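Local coordinates for protein aldehyde dehydrogenase (Staphylococcus aureus, PDB 6K0Z) that oxidises 4,4'-diaponeurosporen-4-al to 4,4'-diaponeurosporenoic acid in staphyloxanthin biosynthesis, probably with NAD+ as the electron acceptor, at residues P327-H332 against L349-Y354; L183-F188 against A207-V212; K42-Y47 against I73-I78; Q25-I30 against G139-I144. The protein carries 1 engineered substitution. One frame throughout, in Å; residues are numbered along the deposited sequence.

How the contacts relate
From the N terminus, contact 4 opens first, in the loop between helices 10-24 and 30-46. It closes at 139-144, where strand 141-145 begins. Contact 3 is nested inside that long loop and joins helix 30-46 to helix 63-89. Contact 2 follows and closes a short loop between the ends of helices 177-184 and 197-209. Contact 1 comes last and pairs strands 324-330 and 348-354 of a second sheet. None of the loops cross. Contacts 2 and 4 touch where F188 and L183 pack on I143, and both also reach the second subunit. Contact 1 lies apart, its centre 38 to 48 Å from those of the others.

Contact 1: residues P327-H332 against L349-Y354; sequences PTLLDH and LPILTY
L329 and L349 face each other in a parallel beta bridge, with their CA atoms 4.9 Å apart. The pair belongs to a mixed sheet of the catalytic domain of the aldehyde dehydrogenase fold. Two backbone bonds flank L329. L349 N donates to T328 O, and L330 N donates to L349 O at 3.0 Å and almost straight (178°). Beyond L330 the chains diverge, and the CA atoms of H332 and L352 are 6.3 Å apart. The strands are joined in sequence by a connection without helix. Strand 312-314 pairs with 324-330, and strand 256-260 with 348-354.

The side chains of L329 and L349 lie side by side and point the same way. CD2 of L329 rests 3.6 Å from CB of L349. L329 also packs on L271 of helix 264-279. I351 reaches back across the gap. Its CG1 stands beside the backbone N (chi1 -64°), and from there the chain runs toward the neighbouring strand. The exact place of its terminal methyl, near L329 CB, is doubtful. L330 instead meets the proline beside L349, its CB lying 3.7 Å from CA of P350.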
loop_
_atom_site.group_PDB
_atom_site.type_symbol
_atom_site.label_atom_id
_atom_site.label_comp_id
_atom_site.label_asym_id
_atom_site.label_seq_id
_atom_site.Cartn_x
_atom_site.Cartn_y
_atom_site.Cartn_z
ATOM N N PRO A 327 -30.205 7.542 22.722
ATOM C CA PRO A 327 -29.323 6.469 23.188
ATOM C C PRO A 327 -30.080 5.270 23.732
ATOM O O PRO A 327 -30.512 5.257 24.888
ATOM C CB PRO A 327 -28.499 7.159 24.278
ATOM C CG PRO A 327 -28.402 8.562 23.815
ATOM C CD PRO A 327 -29.713 8.870 23.132
ATOM N N THR A 328 -30.241 4.258 22.886
ATOM C CA THR A 328 -30.922 3.022 23.236
ATOM C C THR A 328 -29.912 1.932 23.565
ATOM O O THR A 328 -28.928 1.747 22.844
ATOM C CB THR A 328 -31.808 2.548 22.083
ATOM O OG1 THR A 328 -32.541 3.659 21.553
ATOM C CG2 THR A 328 -32.772 1.483 22.572
ATOM N N LEU A 329 -30.168 1.201 24.645
ATOM C CA LEU A 329 -29.351 0.058 25.029
ATOM C C LEU A 329 -30.208 -1.194 24.980
ATOM O O LEU A 329 -31.324 -1.209 25.512
ATOM C CB LEU A 329 -28.745 0.239 26.422
ATOM C CG LEU A 329 -27.825 1.446 26.628
ATOM C CD1 LEU A 329 -26.943 1.236 27.856
ATOM C CD2 LEU A 329 -26.991 1.758 25.376
ATOM N N LEU A 330 -29.690 -2.231 24.327
ATOM C CA LEU A 330 -30.377 -3.502 24.178
ATOM C C LEU A 330 -29.787 -4.523 25.133
ATOM O O LEU A 330 -28.725 -4.329 25.729
ATOM C CB LEU A 330 -30.290 -4.007 22.734
ATOM C CG LEU A 330 -30.812 -3.008 21.702
ATOM C CD1 LEU A 330 -31.028 -3.687 20.357
ATOM C CD2 LEU A 330 -32.093 -2.321 22.182
ATOM N N ASP A 331 -30.506 -5.625 25.285
ATOM C CA ASP A 331 -30.083 -6.682 26.183
ATOM C C ASP A 331 -30.636 -7.983 25.620
ATOM O O ASP A 331 -31.482 -7.961 24.727
ATOM C CB ASP A 331 -30.556 -6.377 27.608
ATOM C CG ASP A 331 -30.055 -7.371 28.606
ATOM O OD1 ASP A 331 -29.285 -8.246 28.173
ATOM O OD2 ASP A 331 -30.422 -7.286 29.804
ATOM N N HIS A 332 -30.101 -9.110 26.104
ATOM C CA HIS A 332 -30.497 -10.447 25.644
ATOM C C HIS A 332 -30.409 -10.558 24.126
ATOM O O HIS A 332 -31.304 -11.101 23.470
ATOM C CB HIS A 332 -31.911 -10.808 26.105
ATOM C CG HIS A 332 -32.173 -10.525 27.570
ATOM N ND1 HIS A 332 -31.337 -10.966 28.586
ATOM C CD2 HIS A 332 -33.178 -9.841 28.174
ATOM C CE1 HIS A 332 -31.820 -10.567 29.744
ATOM N NE2 HIS A 332 -32.930 -9.884 29.520
ATOM N N LEU A 349 -27.133 0.346 20.918
ATOM C CA LEU A 349 -26.012 -0.440 21.435
ATOM C C LEU A 349 -26.526 -1.793 21.907
ATOM O O LEU A 349 -26.987 -1.930 23.050
ATOM C CB LEU A 349 -25.289 0.297 22.562
ATOM C CG LEU A 349 -24.028 -0.369 23.130
ATOM C CD1 LEU A 349 -23.007 -0.671 22.048
ATOM C CD2 LEU A 349 -23.405 0.498 24.191
ATOM N N PRO A 350 -26.472 -2.820 21.063
ATOM C CA PRO A 350 -26.812 -4.164 21.534
ATOM C C PRO A 350 -25.716 -4.692 22.441
ATOM O O PRO A 350 -24.526 -4.488 22.192
ATOM C CB PRO A 350 -26.915 -4.980 20.240
ATOM C CG PRO A 350 -26.008 -4.294 19.309
ATOM C CD PRO A 350 -26.112 -2.820 19.637
ATOM N N ILE A 351 -26.130 -5.377 23.501
ATOM C CA ILE A 351 -25.212 -5.915 24.492
ATOM C C ILE A 351 -25.415 -7.420 24.584
ATOM O O ILE A 351 -26.540 -7.895 24.778
ATOM C CB ILE A 351 -25.404 -5.234 25.856
ATOM C CG1 ILE A 351 -25.055 -3.748 25.734
ATOM C CG2 ILE A 351 -24.521 -5.879 26.887
ATOM C CD1 ILE A 351 -26.137 -2.814 26.198
ATOM N N LEU A 352 -24.321 -8.165 24.442
ATOM C CA LEU A 352 -24.322 -9.618 24.440
ATOM C C LEU A 352 -23.443 -10.119 25.580
ATOM O O LEU A 352 -22.492 -9.448 25.991
ATOM C CB LEU A 352 -23.814 -10.161 23.095
ATOM C CG LEU A 352 -24.633 -9.915 21.819
ATOM C CD1 LEU A 352 -24.564 -8.473 21.334
ATOM C CD2 LEU A 352 -24.181 -10.855 20.716
ATOM N N THR A 353 -23.756 -11.306 26.092
ATOM C CA THR A 353 -23.053 -11.876 27.235
ATOM C C THR A 353 -22.072 -12.951 26.786
ATOM O O THR A 353 -22.289 -13.640 25.784
ATOM C CB THR A 353 -24.042 -12.467 28.245
ATOM O OG1 THR A 353 -24.321 -13.837 27.926
ATOM C CG2 THR A 353 -25.341 -11.706 28.205
ATOM N N TYR A 354 -20.986 -13.091 27.538
ATOM C CA TYR A 354 -20.027 -14.155 27.281
ATOM C C TYR A 354 -19.543 -14.712 28.610
ATOM O O TYR A 354 -19.540 -14.015 29.629
ATOM C CB TYR A 354 -18.843 -13.675 26.417
ATOM C CG TYR A 354 -17.731 -12.977 27.174
ATOM C CD1 TYR A 354 -16.683 -13.699 27.731
ATOM C CD2 TYR A 354 -17.714 -11.592 27.305
ATOM C CE1 TYR A 354 -15.664 -13.068 28.418
ATOM C CE2 TYR A 354 -16.696 -10.950 27.983
ATOM C CZ TYR A 354 -15.676 -11.691 28.542
ATOM O OH TYR A 354 -14.664 -11.051 29.221
#

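Contact 2: residues L183-F188 against A207-V212; sequences LIHLPF and ASENLV
The carbonyl O of A207, a residue that meets I184 across the contact, accepts two backbone N-H groups, from V212 N at 3.0 Å and, weakly, from N210 N. The bonds from V212 N to A207 O and from L211 N to S208 O make a Schellman motif, with L211 at positive phi. It ends helix 197-209 and leaves the side chains of N210 and V212 directed at segment 183-188. The amide of N210 makes the cross-link. Its ND2 donates a weak bond to H185 O, 3.3 Å long and bent to 128°.

Beside it, the H185 ring and the carboxylate of E209 approach with their planes 66° apart. E209 OE1 lies in the ring plane at its edge, 3.8 Å from H185 NE2. That is too far for a hydrogen bond, so any attraction is probably a loose electrostatic one on the exposed side. The ring is held by its other nitrogen, since ND1 bonds to Q181 O. On the buried side, both methyls of V212 close on one carbonyl, with CG2 3.4 Å from F188 O. P187 centres an inverse gamma turn that carries the chain from helix 177-184 toward strand 190-194.

L183 and F188 pack on L116 of strand 104-118, which pairs with strand 141-145. F188 also meets F15 of helix 10-24 edge-to-face. V212, just before strand 214-217, bonds through its O to Y204 OH of the second subunit.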
loop_
_atom_site.group_PDB
_atom_site.type_symbol
_atom_site.label_atom_id
_atom_site.label_comp_id
_atom_site.label_asym_id
_atom_site.label_seq_id
_atom_site.Cartn_x
_atom_site.Cartn_y
_atom_site.Cartn_z
ATOM N N LEU A 183 -16.263 9.210 -12.195
ATOM C CA LEU A 183 -14.954 9.494 -11.633
ATOM C C LEU A 183 -14.124 8.217 -11.495
ATOM O O LEU A 183 -12.988 8.153 -11.986
ATOM C CB LEU A 183 -15.126 10.210 -10.297
ATOM C CG LEU A 183 -15.486 11.690 -10.472
ATOM C CD1 LEU A 183 -15.916 12.296 -9.158
ATOM C CD2 LEU A 183 -14.296 12.443 -11.017
ATOM N N ILE A 184 -14.693 7.167 -10.890
ATOM C CA ILE A 184 -13.881 5.998 -10.565
ATOM C C ILE A 184 -13.387 5.274 -11.807
ATOM O O ILE A 184 -12.426 4.504 -11.718
ATOM C CB ILE A 184 -14.633 5.013 -9.655
ATOM C CG1 ILE A 184 -15.911 4.525 -10.326
ATOM C CG2 ILE A 184 -14.926 5.647 -8.310
ATOM C CD1 ILE A 184 -16.697 3.546 -9.489
ATOM N N HIS A 185 -14.010 5.495 -12.963
ATOM C CA HIS A 185 -13.581 4.846 -14.192
ATOM C C HIS A 185 -12.606 5.700 -14.986
ATOM O O HIS A 185 -12.082 5.235 -16.001
ATOM C CB HIS A 185 -14.795 4.472 -15.047
ATOM C CG HIS A 185 -15.584 3.327 -14.490
ATOM N ND1 HIS A 185 -16.741 3.501 -13.763
ATOM C CD2 HIS A 185 -15.369 1.988 -14.535
ATOM C CE1 HIS A 185 -17.214 2.322 -13.395
ATOM N NE2 HIS A 185 -16.396 1.387 -13.847
ATOM N N LEU A 186 -12.338 6.924 -14.536
ATOM C CA LEU A 186 -11.272 7.739 -15.094
ATOM C C LEU A 186 -9.915 7.242 -14.608
ATOM O O LEU A 186 -9.810 6.625 -13.546
ATOM C CB LEU A 186 -11.469 9.201 -14.700
ATOM C CG LEU A 186 -12.636 9.921 -15.377
ATOM C CD1 LEU A 186 -12.780 11.331 -14.845
ATOM C CD2 LEU A 186 -12.430 9.925 -16.879
ATOM N N PRO A 187 -8.801 7.501 -15.411
ATOM C CA PRO A 187 -7.469 7.008 -15.019
ATOM C C PRO A 187 -6.753 7.930 -14.035
ATOM O O PRO A 187 -5.692 8.487 -14.329
ATOM C CB PRO A 187 -6.746 6.926 -16.368
ATOM C CG PRO A 187 -7.318 8.042 -17.142
ATOM C CD PRO A 187 -8.781 8.086 -16.763
ATOM N N PHE A 188 -7.335 8.090 -12.844
ATOM C CA PHE A 188 -6.639 8.785 -11.767
ATOM C C PHE A 188 -5.351 8.048 -11.399
ATOM O O PHE A 188 -5.180 6.854 -11.676
ATOM C CB PHE A 188 -7.516 8.902 -10.520
ATOM C CG PHE A 188 -8.626 9.912 -10.637
ATOM C CD1 PHE A 188 -8.402 11.252 -10.346
ATOM C CD2 PHE A 188 -9.905 9.522 -11.017
ATOM C CE1 PHE A 188 -9.426 12.172 -10.438
ATOM C CE2 PHE A 188 -10.928 10.442 -11.110
ATOM C CZ PHE A 188 -10.691 11.764 -10.823
ATOM N N ALA A 207 -11.121 0.639 -9.998
ATOM C CA ALA A 207 -9.710 1.011 -10.044
ATOM C C ALA A 207 -8.854 -0.079 -10.661
ATOM O O ALA A 207 -7.844 0.223 -11.300
ATOM C CB ALA A 207 -9.189 1.341 -8.648
ATOM N N SER A 208 -9.232 -1.346 -10.487
ATOM C CA SER A 208 -8.431 -2.429 -11.050
ATOM C C SER A 208 -8.294 -2.312 -12.562
ATOM O O SER A 208 -7.255 -2.685 -13.117
ATOM C CB SER A 208 -9.042 -3.780 -10.687
ATOM O OG SER A 208 -10.372 -3.863 -11.157
ATOM N N GLU A 209 -9.317 -1.776 -13.237
ATOM C CA GLU A 209 -9.315 -1.744 -14.699
ATOM C C GLU A 209 -8.200 -0.857 -15.246
ATOM O O GLU A 209 -7.642 -1.145 -16.313
ATOM C CB GLU A 209 -10.675 -1.272 -15.213
ATOM C CG GLU A 209 -11.851 -1.905 -14.485
ATOM C CD GLU A 209 -13.201 -1.522 -15.082
ATOM O OE1 GLU A 209 -14.238 -1.687 -14.387
ATOM O OE2 GLU A 209 -13.229 -1.063 -16.247
ATOM N N ASN A 210 -7.873 0.230 -14.548
ATOM C CA ASN A 210 -6.810 1.128 -14.966
ATOM C C ASN A 210 -5.535 0.943 -14.150
ATOM O O ASN A 210 -4.656 1.810 -14.195
ATOM C CB ASN A 210 -7.287 2.584 -14.886
ATOM C CG ASN A 210 -8.313 2.940 -15.980
ATOM O OD1 ASN A 210 -7.974 2.986 -17.162
ATOM N ND2 ASN A 210 -9.558 3.227 -15.578
ATOM N N LEU A 211 -5.415 -0.173 -13.420
ATOM C CA LEU A 211 -4.272 -0.455 -12.538
ATOM C C LEU A 211 -3.980 0.720 -11.606
ATOM O O LEU A 211 -2.858 1.225 -11.536
ATOM C CB LEU A 211 -3.021 -0.819 -13.343
ATOM C CG LEU A 211 -2.994 -2.180 -14.034
ATOM C CD1 LEU A 211 -1.803 -2.283 -14.982
ATOM C CD2 LEU A 211 -2.948 -3.286 -13.007
ATOM N N VAL A 212 -4.998 1.162 -10.884
ATOM C CA VAL A 212 -4.896 2.328 -10.010
ATOM C C VAL A 212 -4.724 1.844 -8.577
ATOM O O VAL A 212 -5.488 0.977 -8.137
ATOM C CB VAL A 212 -6.131 3.237 -10.134
ATOM C CG1 VAL A 212 -6.004 4.426 -9.195
ATOM C CG2 VAL A 212 -6.300 3.698 -11.573
#

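Contact 3: residues K42-Y47 against I73-I78; sequences KAIKSY and ITLKSI
I44 and I78 reach toward each other tip to tip, each from its own helix, with their CD1 atoms 3.7 Å apart. In both residues CG1 lies anti to the carbonyl carbon (chi1 -68°), and the chain then runs out to its terminal methyl. The two helices are nearly antiparallel. Segments 42-46 and 73-78 cross at -159°, with their axes 10.6 Å apart, so the gap is bridged by side chains alone.

L75 passes I44 in the opposite direction. Its CD2 lies 4.1 Å from CG2 of I44, the branch that CD1 does not use. The same leucine methyl is flanked by K45, whose chain crosses it at a slant. K45 CG comes within 3.8 Å of L75 CD2. The lysine chain, bent at chi3 and chi4, stays alongside, with K45 CE 4.2 Å from L75 CD2. T74 adds a lesser contact, with OG1 4.1 Å from CD1 of I44. That hydroxyl is bonded to I71 O within its own helix. Q126 and I133 of helix 126-138 also touch T74 and I78, respectively.

The contact is therefore apolar. Methyl groups and the aliphatic part of one lysine hold helix 30-46 to helix 63-89 by van der Waals packing, and the nearby hydroxyl has its partner elsewhere.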
loop_
_atom_site.group_PDB
_atom_site.type_symbol
_atom_site.label_atom_id
_atom_site.label_comp_id
_atom_site.label_asym_id
_atom_site.label_seq_id
_atom_site.Cartn_x
_atom_site.Cartn_y
_atom_site.Cartn_z
ATOM N N LYS A 42 -6.226 29.281 6.245
ATOM C CA LYS A 42 -6.937 30.556 6.284
ATOM C C LYS A 42 -8.368 30.406 5.780
ATOM O O LYS A 42 -9.300 30.991 6.347
ATOM C CB LYS A 42 -6.178 31.598 5.459
ATOM C CG LYS A 42 -7.022 32.784 4.996
ATOM C CD LYS A 42 -6.351 33.543 3.837
ATOM C CE LYS A 42 -7.344 33.823 2.710
ATOM N NZ LYS A 42 -7.915 32.550 2.124
ATOM N N ALA A 43 -8.566 29.613 4.724
ATOM C CA ALA A 43 -9.901 29.475 4.151
ATOM C C ALA A 43 -10.855 28.785 5.119
ATOM O O ALA A 43 -12.009 29.207 5.271
ATOM C CB ALA A 43 -9.827 28.719 2.827
ATOM N N ILE A 44 -10.394 27.724 5.784
ATOM C CA ILE A 44 -11.252 27.021 6.736
ATOM C C ILE A 44 -11.653 27.951 7.872
ATOM O O ILE A 44 -12.830 28.028 8.249
ATOM C CB ILE A 44 -10.547 25.761 7.267
ATOM C CG1 ILE A 44 -10.387 24.734 6.148
ATOM C CG2 ILE A 44 -11.305 25.189 8.462
ATOM C CD1 ILE A 44 -9.356 23.684 6.453
ATOM N N LYS A 45 -10.676 28.676 8.429
ATOM C CA LYS A 45 -10.959 29.637 9.491
ATOM C C LYS A 45 -11.920 30.716 9.017
ATOM O O LYS A 45 -12.766 31.183 9.785
ATOM C CB LYS A 45 -9.659 30.261 9.997
ATOM C CG LYS A 45 -8.806 29.281 10.782
ATOM C CD LYS A 45 -7.661 29.957 11.530
ATOM C CE LYS A 45 -6.311 29.583 10.937
ATOM N NZ LYS A 45 -5.276 29.407 11.996
ATOM N N SER A 46 -11.809 31.117 7.754
ATOM C CA SER A 46 -12.747 32.092 7.206
ATOM C C SER A 46 -14.154 31.517 7.109
ATOM O O SER A 46 -15.139 32.218 7.369
ATOM C CB SER A 46 -12.282 32.554 5.828
ATOM O OG SER A 46 -13.379 33.060 5.086
ATOM N N TYR A 47 -14.275 30.260 6.697
ATOM C CA TYR A 47 -15.568 29.597 6.638
ATOM C C TYR A 47 -15.950 28.936 7.951
ATOM O O TYR A 47 -16.885 28.136 7.964
ATOM C CB TYR A 47 -15.577 28.546 5.527
ATOM C CG TYR A 47 -15.784 29.104 4.135
ATOM C CD1 TYR A 47 -14.718 29.608 3.405
ATOM C CD2 TYR A 47 -17.046 29.126 3.552
ATOM C CE1 TYR A 47 -14.902 30.122 2.134
ATOM C CE2 TYR A 47 -17.242 29.638 2.281
ATOM C CZ TYR A 47 -16.165 30.135 1.573
ATOM O OH TYR A 47 -16.349 30.647 0.303
ATOM N N ILE A 73 -9.458 19.433 14.296
ATOM C CA ILE A 73 -8.550 18.336 13.978
ATOM C C ILE A 73 -7.817 18.596 12.661
ATOM O O ILE A 73 -6.645 18.233 12.504
ATOM C CB ILE A 73 -9.339 17.015 13.945
ATOM C CG1 ILE A 73 -8.407 15.833 13.669
ATOM C CG2 ILE A 73 -10.484 17.104 12.930
ATOM C CD1 ILE A 73 -7.505 15.484 14.848
ATOM N N THR A 74 -8.483 19.233 11.700
ATOM C CA THR A 74 -7.837 19.458 10.414
ATOM C C THR A 74 -6.937 20.688 10.447
ATOM O O THR A 74 -5.883 20.701 9.805
ATOM C CB THR A 74 -8.893 19.586 9.318
ATOM O OG1 THR A 74 -9.580 20.837 9.450
ATOM C CG2 THR A 74 -9.888 18.463 9.445
ATOM N N LEU A 75 -7.330 21.728 11.191
ATOM C CA LEU A 75 -6.473 22.908 11.310
ATOM C C LEU A 75 -5.133 22.555 11.938
ATOM O O LEU A 75 -4.086 23.043 11.497
ATOM C CB LEU A 75 -7.167 23.992 12.128
ATOM C CG LEU A 75 -8.273 24.722 11.375
ATOM C CD1 LEU A 75 -9.154 25.477 12.349
ATOM C CD2 LEU A 75 -7.672 25.662 10.353
ATOM N N LYS A 76 -5.143 21.712 12.967
ATOM C CA LYS A 76 -3.878 21.277 13.539
ATOM C C LYS A 76 -3.145 20.346 12.596
ATOM O O LYS A 76 -1.909 20.325 12.582
ATOM C CB LYS A 76 -4.093 20.590 14.881
ATOM C CG LYS A 76 -2.955 20.842 15.860
ATOM N N SER A 77 -3.885 19.580 11.797
ATOM C CA SER A 77 -3.238 18.714 10.827
ATOM C C SER A 77 -2.535 19.532 9.761
ATOM O O SER A 77 -1.445 19.169 9.306
ATOM C CB SER A 77 -4.263 17.785 10.196
ATOM O OG SER A 77 -3.606 16.897 9.322
ATOM N N ILE A 78 -3.152 20.639 9.346
ATOM C CA ILE A 78 -2.504 21.552 8.411
ATOM C C ILE A 78 -1.236 22.128 9.027
ATOM O O ILE A 78 -0.195 22.230 8.367
ATOM C CB ILE A 78 -3.483 22.665 7.991
ATOM C CG1 ILE A 78 -4.616 22.090 7.133
ATOM C CG2 ILE A 78 -2.741 23.766 7.253
ATOM C CD1 ILE A 78 -5.795 23.032 6.933
#

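Contact 4: residues Q25-I30 against G139-I144; sequences QQTKDI and GNTAII
T27 presses on the chain at G139, and this is the tight part of the contact. T27 CB lies 3.4 Å from G139 O, and the CA atoms of the two residues are 5.0 Å apart. G139 has positive phi and ends helix 126-138 in a Schellman motif. The chain then turns into strand 141-145. The methyl of T27 reaches farther along. T27 CG2 is 4.0 Å from T141 CG2, and the two side chains cross at about a right angle. The T141 hydroxyl is turned elsewhere and bonds to T114 OG1 and S18 OG. F21, F22 and Y169 touch both threonines.

The loose side begins one residue on. K28 turns away from 139-144, and its long chain runs out beside the side chain of Q25. K28 NZ bonds to Q25 OE1 at 3.1 Å, standing above the amide plane of the glutamine. A bound glycerol and, weakly, N388 O of the second subunit also meet K28 NZ.

The joint between the segments thus rests on close van der Waals contact. Polar groups are served from other parts of the fold: R33 binds T27 O and K28 O, and N140 OD1 takes G113 N.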
loop_
_atom_site.group_PDB
_atom_site.type_symbol
_atom_site.label_atom_id
_atom_site.label_comp_id
_atom_site.label_asym_id
_atom_site.label_seq_id
_atom_site.Cartn_x
_atom_site.Cartn_y
_atom_site.Cartn_z
ATOM N N GLN A 25 3.845 21.133 -13.561
ATOM C CA GLN A 25 4.789 20.761 -12.503
ATOM C C GLN A 25 4.977 21.844 -11.449
ATOM O O GLN A 25 5.922 21.766 -10.648
ATOM C CB GLN A 25 6.138 20.327 -13.079
ATOM C CG GLN A 25 5.950 19.224 -14.101
ATOM C CD GLN A 25 7.117 18.287 -14.183
ATOM O OE1 GLN A 25 7.633 17.831 -13.169
ATOM N NE2 GLN A 25 7.547 17.994 -15.400
ATOM N N GLN A 26 4.085 22.837 -11.388
ATOM C CA GLN A 26 4.120 23.758 -10.258
ATOM C C GLN A 26 3.864 23.030 -8.950
ATOM O O GLN A 26 4.391 23.423 -7.906
ATOM C CB GLN A 26 3.094 24.871 -10.429
ATOM C CG GLN A 26 3.256 25.689 -11.682
ATOM C CD GLN A 26 2.473 26.979 -11.610
ATOM O OE1 GLN A 26 2.530 27.695 -10.602
ATOM N NE2 GLN A 26 1.728 27.284 -12.673
ATOM N N THR A 27 3.067 21.961 -8.991
ATOM C CA THR A 27 2.692 21.258 -7.770
ATOM C C THR A 27 3.885 20.613 -7.082
ATOM O O THR A 27 3.906 20.515 -5.851
ATOM C CB THR A 27 1.655 20.204 -8.102
ATOM O OG1 THR A 27 2.010 19.602 -9.354
ATOM C CG2 THR A 27 0.298 20.850 -8.236
ATOM N N LYS A 28 4.879 20.170 -7.850
ATOM C CA LYS A 28 6.032 19.474 -7.293
ATOM C C LYS A 28 6.930 20.378 -6.459
ATOM O O LYS A 28 7.753 19.865 -5.690
ATOM C CB LYS A 28 6.838 18.827 -8.419
ATOM C CG LYS A 28 6.081 17.728 -9.140
ATOM C CD LYS A 28 6.867 17.174 -10.302
ATOM C CE LYS A 28 6.700 15.670 -10.387
ATOM N NZ LYS A 28 6.882 15.152 -11.768
ATOM N N ASP A 29 6.773 21.693 -6.562
ATOM C CA ASP A 29 7.639 22.625 -5.853
ATOM C C ASP A 29 7.166 22.812 -4.413
ATOM O O ASP A 29 5.976 23.020 -4.161
ATOM C CB ASP A 29 7.670 23.957 -6.596
ATOM C CG ASP A 29 8.365 25.044 -5.812
ATOM O OD1 ASP A 29 9.610 25.157 -5.908
ATOM O OD2 ASP A 29 7.662 25.792 -5.101
ATOM N N ILE A 30 8.105 22.741 -3.468
ATOM C CA ILE A 30 7.740 22.736 -2.054
ATOM C C ILE A 30 7.208 24.099 -1.626
ATOM O O ILE A 30 6.239 24.197 -0.863
ATOM C CB ILE A 30 8.947 22.302 -1.204
ATOM C CG1 ILE A 30 9.253 20.823 -1.461
ATOM C CG2 ILE A 30 8.697 22.583 0.275
ATOM C CD1 ILE A 30 10.737 20.525 -1.519
ATOM N N GLY A 139 2.151 16.873 -3.172
ATOM C CA GLY A 139 2.396 17.511 -4.453
ATOM C C GLY A 139 1.492 17.083 -5.586
ATOM O O GLY A 139 1.919 17.090 -6.748
ATOM N N ASN A 140 0.255 16.709 -5.292
ATOM C CA ASN A 140 -0.675 16.228 -6.298
ATOM C C ASN A 140 -1.688 17.316 -6.631
ATOM O O ASN A 140 -1.796 18.334 -5.948
ATOM C CB ASN A 140 -1.404 14.970 -5.804
ATOM C CG ASN A 140 -0.457 13.876 -5.355
ATOM O OD1 ASN A 140 -0.054 13.028 -6.147
ATOM N ND2 ASN A 140 -0.113 13.878 -4.077
ATOM N N THR A 141 -2.438 17.085 -7.702
ATOM C CA THR A 141 -3.724 17.738 -7.879
ATOM C C THR A 141 -4.822 16.820 -7.354
ATOM O O THR A 141 -4.613 15.624 -7.136
ATOM C CB THR A 141 -3.968 18.091 -9.344
ATOM O OG1 THR A 141 -4.002 16.898 -10.137
ATOM C CG2 THR A 141 -2.861 18.990 -9.841
ATOM N N ALA A 142 -5.998 17.389 -7.124
ATOM C CA ALA A 142 -7.037 16.630 -6.450
ATOM C C ALA A 142 -8.396 16.967 -7.022
ATOM O O ALA A 142 -8.699 18.132 -7.294
ATOM C CB ALA A 142 -7.056 16.893 -4.943
ATOM N N ILE A 143 -9.209 15.930 -7.190
ATOM C CA ILE A 143 -10.629 16.065 -7.472
ATOM C C ILE A 143 -11.371 15.410 -6.322
ATOM O O ILE A 143 -11.067 14.268 -5.953
ATOM C CB ILE A 143 -10.995 15.445 -8.831
ATOM C CG1 ILE A 143 -10.479 16.354 -9.946
ATOM C CG2 ILE A 143 -12.498 15.238 -8.946
ATOM C CD1 ILE A 143 -10.310 15.662 -11.241
ATOM N N ILE A 144 -12.316 16.142 -5.737
ATOM C CA ILE A 144 -12.957 15.766 -4.485
ATOM C C ILE A 144 -14.415 15.435 -4.749
ATOM O O ILE A 144 -15.123 16.201 -5.414
ATOM C CB ILE A 144 -12.833 16.882 -3.435
ATOM C CG1 ILE A 144 -11.389 16.969 -2.957
ATOM C CG2 ILE A 144 -13.777 16.632 -2.262
ATOM C CD1 ILE A 144 -11.033 18.289 -2.339
#